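Local coordinates for translation initiation factor eIF-2B (Pyrococcus horikoshii, PDB 1VB5), which is the regulatory subunit of archaeal initiation factor 2B, which probably promotes exchange of GDP for GTP on initiation factor 2, at residues A104-T115 with T128-I139. Numbering follows the deposited sequence.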
loop_
_atom_site.group_PDB
_atom_site.type_symbol
_atom_site.label_atom_id
_atom_site.label_comp_id
_atom_site.label_asym_id
_atom_site.label_seq_id
_atom_site.Cartn_x
_atom_site.Cartn_y
_atom_site.Cartn_z
ATOM N N ALA B 104 -13.771 14.521 -17.571
ATOM C CA ALA B 104 -13.379 15.888 -17.234
ATOM C C ALA B 104 -14.580 16.682 -16.745
ATOM O O ALA B 104 -14.467 17.510 -15.843
ATOM C CB ALA B 104 -12.763 16.577 -18.456
ATOM N N GLN B 105 -15.728 16.421 -17.357
ATOM C CA GLN B 105 -16.978 17.093 -17.017
ATOM C C GLN B 105 -17.327 16.808 -15.554
ATOM O O GLN B 105 -17.850 17.664 -14.838
ATOM C CB GLN B 105 -18.081 16.566 -17.935
ATOM C CG GLN B 105 -19.204 17.531 -18.223
ATOM C CD GLN B 105 -20.263 16.911 -19.118
ATOM O OE1 GLN B 105 -19.950 16.320 -20.159
ATOM N NE2 GLN B 105 -21.524 17.040 -18.718
ATOM N N LEU B 106 -17.027 15.588 -15.125
ATOM C CA LEU B 106 -17.282 15.142 -13.762
ATOM C C LEU B 106 -16.482 15.955 -12.742
ATOM O O LEU B 106 -16.993 16.320 -11.683
ATOM C CB LEU B 106 -16.909 13.664 -13.649
ATOM C CG LEU B 106 -17.062 12.903 -12.334
ATOM C CD1 LEU B 106 -18.524 12.893 -11.900
ATOM C CD2 LEU B 106 -16.561 11.472 -12.543
ATOM N N ILE B 107 -15.224 16.228 -13.070
ATOM C CA ILE B 107 -14.337 16.983 -12.193
ATOM C C ILE B 107 -14.882 18.387 -11.905
ATOM O O ILE B 107 -15.531 18.997 -12.755
ATOM C CB ILE B 107 -12.917 17.074 -12.823
ATOM C CG1 ILE B 107 -12.319 15.667 -12.928
ATOM C CG2 ILE B 107 -12.017 17.967 -11.985
ATOM C CD1 ILE B 107 -10.991 15.592 -13.650
ATOM N N ASP B 108 -14.629 18.884 -10.697
ATOM C CA ASP B 108 -15.091 20.211 -10.296
ATOM C C ASP B 108 -13.951 21.074 -9.766
ATOM O O ASP B 108 -12.909 20.560 -9.351
ATOM C CB ASP B 108 -16.157 20.099 -9.204
ATOM C CG ASP B 108 -17.433 19.449 -9.693
ATOM O OD1 ASP B 108 -18.298 19.156 -8.839
ATOM O OD2 ASP B 108 -17.576 19.238 -10.920
ATOM N N ASP B 109 -14.165 22.388 -9.774
ATOM C CA ASP B 109 -13.180 23.341 -9.275
ATOM C C ASP B 109 -12.925 23.097 -7.808
ATOM O O ASP B 109 -13.859 22.861 -7.041
ATOM C CB ASP B 109 -13.677 24.778 -9.451
ATOM C CG ASP B 109 -13.310 25.356 -10.796
ATOM O OD1 ASP B 109 -12.098 25.436 -11.087
ATOM O OD2 ASP B 109 -14.229 25.727 -11.559
ATOM N N GLY B 110 -11.721 22.965 -7.654
ATOM C CA GLY B 110 -11.411 22.835 -6.241
ATOM C C GLY B 110 -11.203 21.389 -5.803
ATOM O O GLY B 110 -10.883 21.120 -4.644
ATOM N N ASP B 111 -11.389 20.451 -6.727
ATOM C CA ASP B 111 -11.214 19.031 -6.421
ATOM C C ASP B 111 -9.774 18.662 -6.080
ATOM O O ASP B 111 -8.821 19.306 -6.524
ATOM C CB ASP B 111 -11.616 18.156 -7.618
ATOM C CG ASP B 111 -13.036 17.616 -7.525
ATOM O OD1 ASP B 111 -13.556 17.412 -6.405
ATOM O OD2 ASP B 111 -13.623 17.361 -8.597
ATOM N N VAL B 112 -9.633 17.614 -5.279
ATOM C CA VAL B 112 -8.334 17.061 -4.942
ATOM C C VAL B 112 -8.547 15.611 -5.360
ATOM O O VAL B 112 -9.265 14.864 -4.700
ATOM C CB VAL B 112 -8.017 17.138 -3.446
ATOM C CG1 VAL B 112 -6.736 16.348 -3.155
ATOM C CG2 VAL B 112 -7.825 18.602 -3.032
ATOM N N ILE B 113 -8.056 15.282 -6.505
ATOM C CA ILE B 113 -8.209 13.949 -7.083
ATOM C C ILE B 113 -7.114 12.977 -6.649
ATOM O O ILE B 113 -5.930 13.273 -6.776
ATOM C CB ILE B 113 -8.191 14.024 -8.627
ATOM C CG1 ILE B 113 -9.207 15.062 -9.113
ATOM C CG2 ILE B 113 -8.498 12.655 -9.224
ATOM C CD1 ILE B 113 -9.059 15.412 -10.595
ATOM N N ILE B 114 -7.509 11.820 -6.134
ATOM C CA ILE B 114 -6.529 10.825 -5.728
ATOM C C ILE B 114 -6.653 9.663 -6.695
ATOM O O ILE B 114 -7.761 9.300 -7.108
ATOM C CB ILE B 114 -6.757 10.333 -4.273
ATOM C CG1 ILE B 114 -5.616 9.400 -3.861
ATOM C CG2 ILE B 114 -8.086 9.607 -4.161
ATOM C CD1 ILE B 114 -5.541 9.139 -2.361
ATOM N N THR B 115 -5.516 9.094 -7.077
ATOM C CA THR B 115 -5.512 7.982 -8.009
ATOM C C THR B 115 -4.395 7.018 -7.631
ATOM O O THR B 115 -3.597 7.305 -6.737
ATOM C CB THR B 115 -5.323 8.482 -9.478
ATOM O OG1 THR B 115 -5.540 7.394 -10.390
ATOM C CG2 THR B 115 -3.923 9.050 -9.683
ATOM N N THR B 128 -7.729 16.920 -19.905
ATOM C CA THR B 128 -8.867 17.578 -20.531
ATOM C C THR B 128 -9.527 18.534 -19.540
ATOM O O THR B 128 -9.976 19.618 -19.915
ATOM C CB THR B 128 -9.919 16.553 -21.022
ATOM O OG1 THR B 128 -9.341 15.720 -22.037
ATOM C CG2 THR B 128 -11.143 17.272 -21.599
ATOM N N ALA B 129 -9.580 18.135 -18.272
ATOM C CA ALA B 129 -10.189 18.979 -17.247
ATOM C C ALA B 129 -9.367 20.251 -17.067
ATOM O O ALA B 129 -9.920 21.344 -16.919
ATOM C CB ALA B 129 -10.290 18.220 -15.917
ATOM N N LYS B 130 -8.046 20.106 -17.072
ATOM C CA LYS B 130 -7.161 21.257 -16.920
ATOM C C LYS B 130 -7.279 22.175 -18.135
ATOM O O LYS B 130 -7.259 23.395 -18.006
ATOM C CB LYS B 130 -5.706 20.807 -16.778
ATOM C CG LYS B 130 -4.731 21.972 -16.671
ATOM C CD LYS B 130 -3.397 21.648 -17.334
ATOM C CE LYS B 130 -3.582 21.285 -18.812
ATOM N NZ LYS B 130 -2.289 21.112 -19.534
ATOM N N GLU B 131 -7.395 21.577 -19.313
ATOM C CA GLU B 131 -7.514 22.348 -20.543
ATOM C C GLU B 131 -8.808 23.155 -20.563
ATOM O O GLU B 131 -8.919 24.134 -21.299
ATOM C CB GLU B 131 -7.451 21.420 -21.762
ATOM C CG GLU B 131 -6.117 20.686 -21.907
ATOM C CD GLU B 131 -6.103 19.687 -23.060
ATOM O OE1 GLU B 131 -6.305 20.106 -24.222
ATOM O OE2 GLU B 131 -5.887 18.481 -22.806
ATOM N N ARG B 132 -9.780 22.753 -19.747
ATOM C CA ARG B 132 -11.051 23.460 -19.683
ATOM C C ARG B 132 -11.077 24.429 -18.514
ATOM O O ARG B 132 -12.139 24.873 -18.079
ATOM C CB ARG B 132 -12.216 22.476 -19.583
ATOM C CG ARG B 132 -12.399 21.645 -20.842
ATOM C CD ARG B 132 -13.527 20.649 -20.695
ATOM N NE ARG B 132 -13.640 19.796 -21.872
ATOM C CZ ARG B 132 -14.460 18.751 -21.961
ATOM N NH1 ARG B 132 -15.245 18.424 -20.938
ATOM N NH2 ARG B 132 -14.490 18.032 -23.075
ATOM N N LYS B 133 -9.890 24.741 -18.004
ATOM C CA LYS B 133 -9.720 25.694 -16.914
ATOM C C LYS B 133 -10.230 25.305 -15.530
ATOM O O LYS B 133 -10.490 26.174 -14.698
ATOM C CB LYS B 133 -10.322 27.047 -17.311
ATOM C CG LYS B 133 -9.682 27.685 -18.540
ATOM C CD LYS B 133 -8.178 27.850 -18.368
ATOM C CE LYS B 133 -7.578 28.725 -19.471
ATOM N NZ LYS B 133 -7.847 28.213 -20.837
ATOM N N LYS B 134 -10.380 24.014 -15.270
ATOM C CA LYS B 134 -10.818 23.595 -13.945
ATOM C C LYS B 134 -9.591 23.564 -13.040
ATOM O O LYS B 134 -8.529 23.107 -13.449
ATOM C CB LYS B 134 -11.489 22.219 -14.007
ATOM C CG LYS B 134 -12.903 22.293 -14.559
ATOM C CD LYS B 134 -13.572 20.946 -14.669
ATOM C CE LYS B 134 -15.025 21.120 -15.123
ATOM N NZ LYS B 134 -15.700 19.819 -15.386
ATOM N N ARG B 135 -9.725 24.084 -11.826
ATOM C CA ARG B 135 -8.602 24.091 -10.895
ATOM C C ARG B 135 -8.708 22.916 -9.940
ATOM O O ARG B 135 -9.751 22.702 -9.316
ATOM C CB ARG B 135 -8.556 25.398 -10.091
ATOM C CG ARG B 135 -8.167 26.630 -10.905
ATOM C CD ARG B 135 -9.381 27.317 -11.502
ATOM N NE ARG B 135 -9.763 28.523 -10.763
ATOM C CZ ARG B 135 -10.111 28.555 -9.478
ATOM N NH1 ARG B 135 -10.129 27.439 -8.759
ATOM N NH2 ARG B 135 -10.450 29.706 -8.910
ATOM N N PHE B 136 -7.621 22.159 -9.826
ATOM C CA PHE B 136 -7.597 21.000 -8.953
ATOM C C PHE B 136 -6.167 20.546 -8.695
ATOM O O PHE B 136 -5.225 21.037 -9.321
ATOM C CB PHE B 136 -8.402 19.863 -9.590
ATOM C CG PHE B 136 -7.907 19.457 -10.952
ATOM C CD1 PHE B 136 -6.860 18.554 -11.086
ATOM C CD2 PHE B 136 -8.479 19.994 -12.104
ATOM C CE1 PHE B 136 -6.388 18.189 -12.345
ATOM C CE2 PHE B 136 -8.016 19.636 -13.368
ATOM C CZ PHE B 136 -6.969 18.732 -13.491
ATOM N N LYS B 137 -6.019 19.610 -7.762
ATOM C CA LYS B 137 -4.721 19.055 -7.407
ATOM C C LYS B 137 -4.863 17.543 -7.463
ATOM O O LYS B 137 -5.961 17.008 -7.294
ATOM C CB LYS B 137 -4.317 19.473 -5.987
ATOM C CG LYS B 137 -4.259 20.976 -5.761
ATOM C CD LYS B 137 -3.994 21.306 -4.295
ATOM C CE LYS B 137 -4.149 22.802 -4.026
ATOM N NZ LYS B 137 -3.966 23.139 -2.580
ATOM N N VAL B 138 -3.756 16.853 -7.689
ATOM C CA VAL B 138 -3.787 15.407 -7.768
ATOM C C VAL B 138 -2.866 14.737 -6.750
ATOM O O VAL B 138 -1.749 15.185 -6.510
ATOM C CB VAL B 138 -3.380 14.924 -9.175
ATOM C CG1 VAL B 138 -3.451 13.403 -9.247
ATOM C CG2 VAL B 138 -4.289 15.552 -10.220
ATOM N N ILE B 139 -3.364 13.667 -6.143
ATOM C CA ILE B 139 -2.585 12.889 -5.195
ATOM C C ILE B 139 -2.470 11.545 -5.886
ATOM O O ILE B 139 -3.478 10.960 -6.284
ATOM C CB ILE B 139 -3.312 12.725 -3.835
ATOM C CG1 ILE B 139 -3.552 14.100 -3.206
ATOM C CG2 ILE B 139 -2.476 11.861 -2.904
ATOM C CD1 ILE B 139 -4.457 14.086 -1.985
#
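Lys134 reaches across to the carbonyls of Ala104 and Ile107, at the end of helix 78-106, and shows how a beta-alpha-beta unit of a Rossmann-like domain can fasten the approach to its first strand. With its chain extended beyond CG, it brings NZ 2.7 Å from Ala104 O and 2.8 Å from Ile107 O; a weaker bond goes to Gln105 O. Three carbonyls thus share one ammonium, and a leucine in its place would probably leave them without this donor and free the turn to shift. Beside it, Asp109 OD1 accepts a nearly straight 2.8 Å bond from Arg135 N, from the anti side, 31° out of the carboxylate plane. The bent Arg135 side chain adds a long salt bridge from NH1, of charges alone, since OD1 lies well out of the guanidinium plane. Gly110 N then bonds to Arg135 O, leading into the parallel ladder between strands 111-115 and 136-141, in a sheet that strand 180-183 continues by pairing with Ile114. Against helix 120-131, Ile107 CD1 packs 3.5 Å from Ala129 CB, while its CG2 and Ile113 CD1 approach the Phe136 ring. On the ladder's other face, Val112 CG1 presses tightly against Ile139 CD1, at 3.4 Å. In the second shell, a Schellman motif at Lys133 ends helix 120-131, and Asp111, bonded through OD1 to Ser179 OG, braces the type II turn: its OD2 takes Asp108 N from above the carboxylate plane.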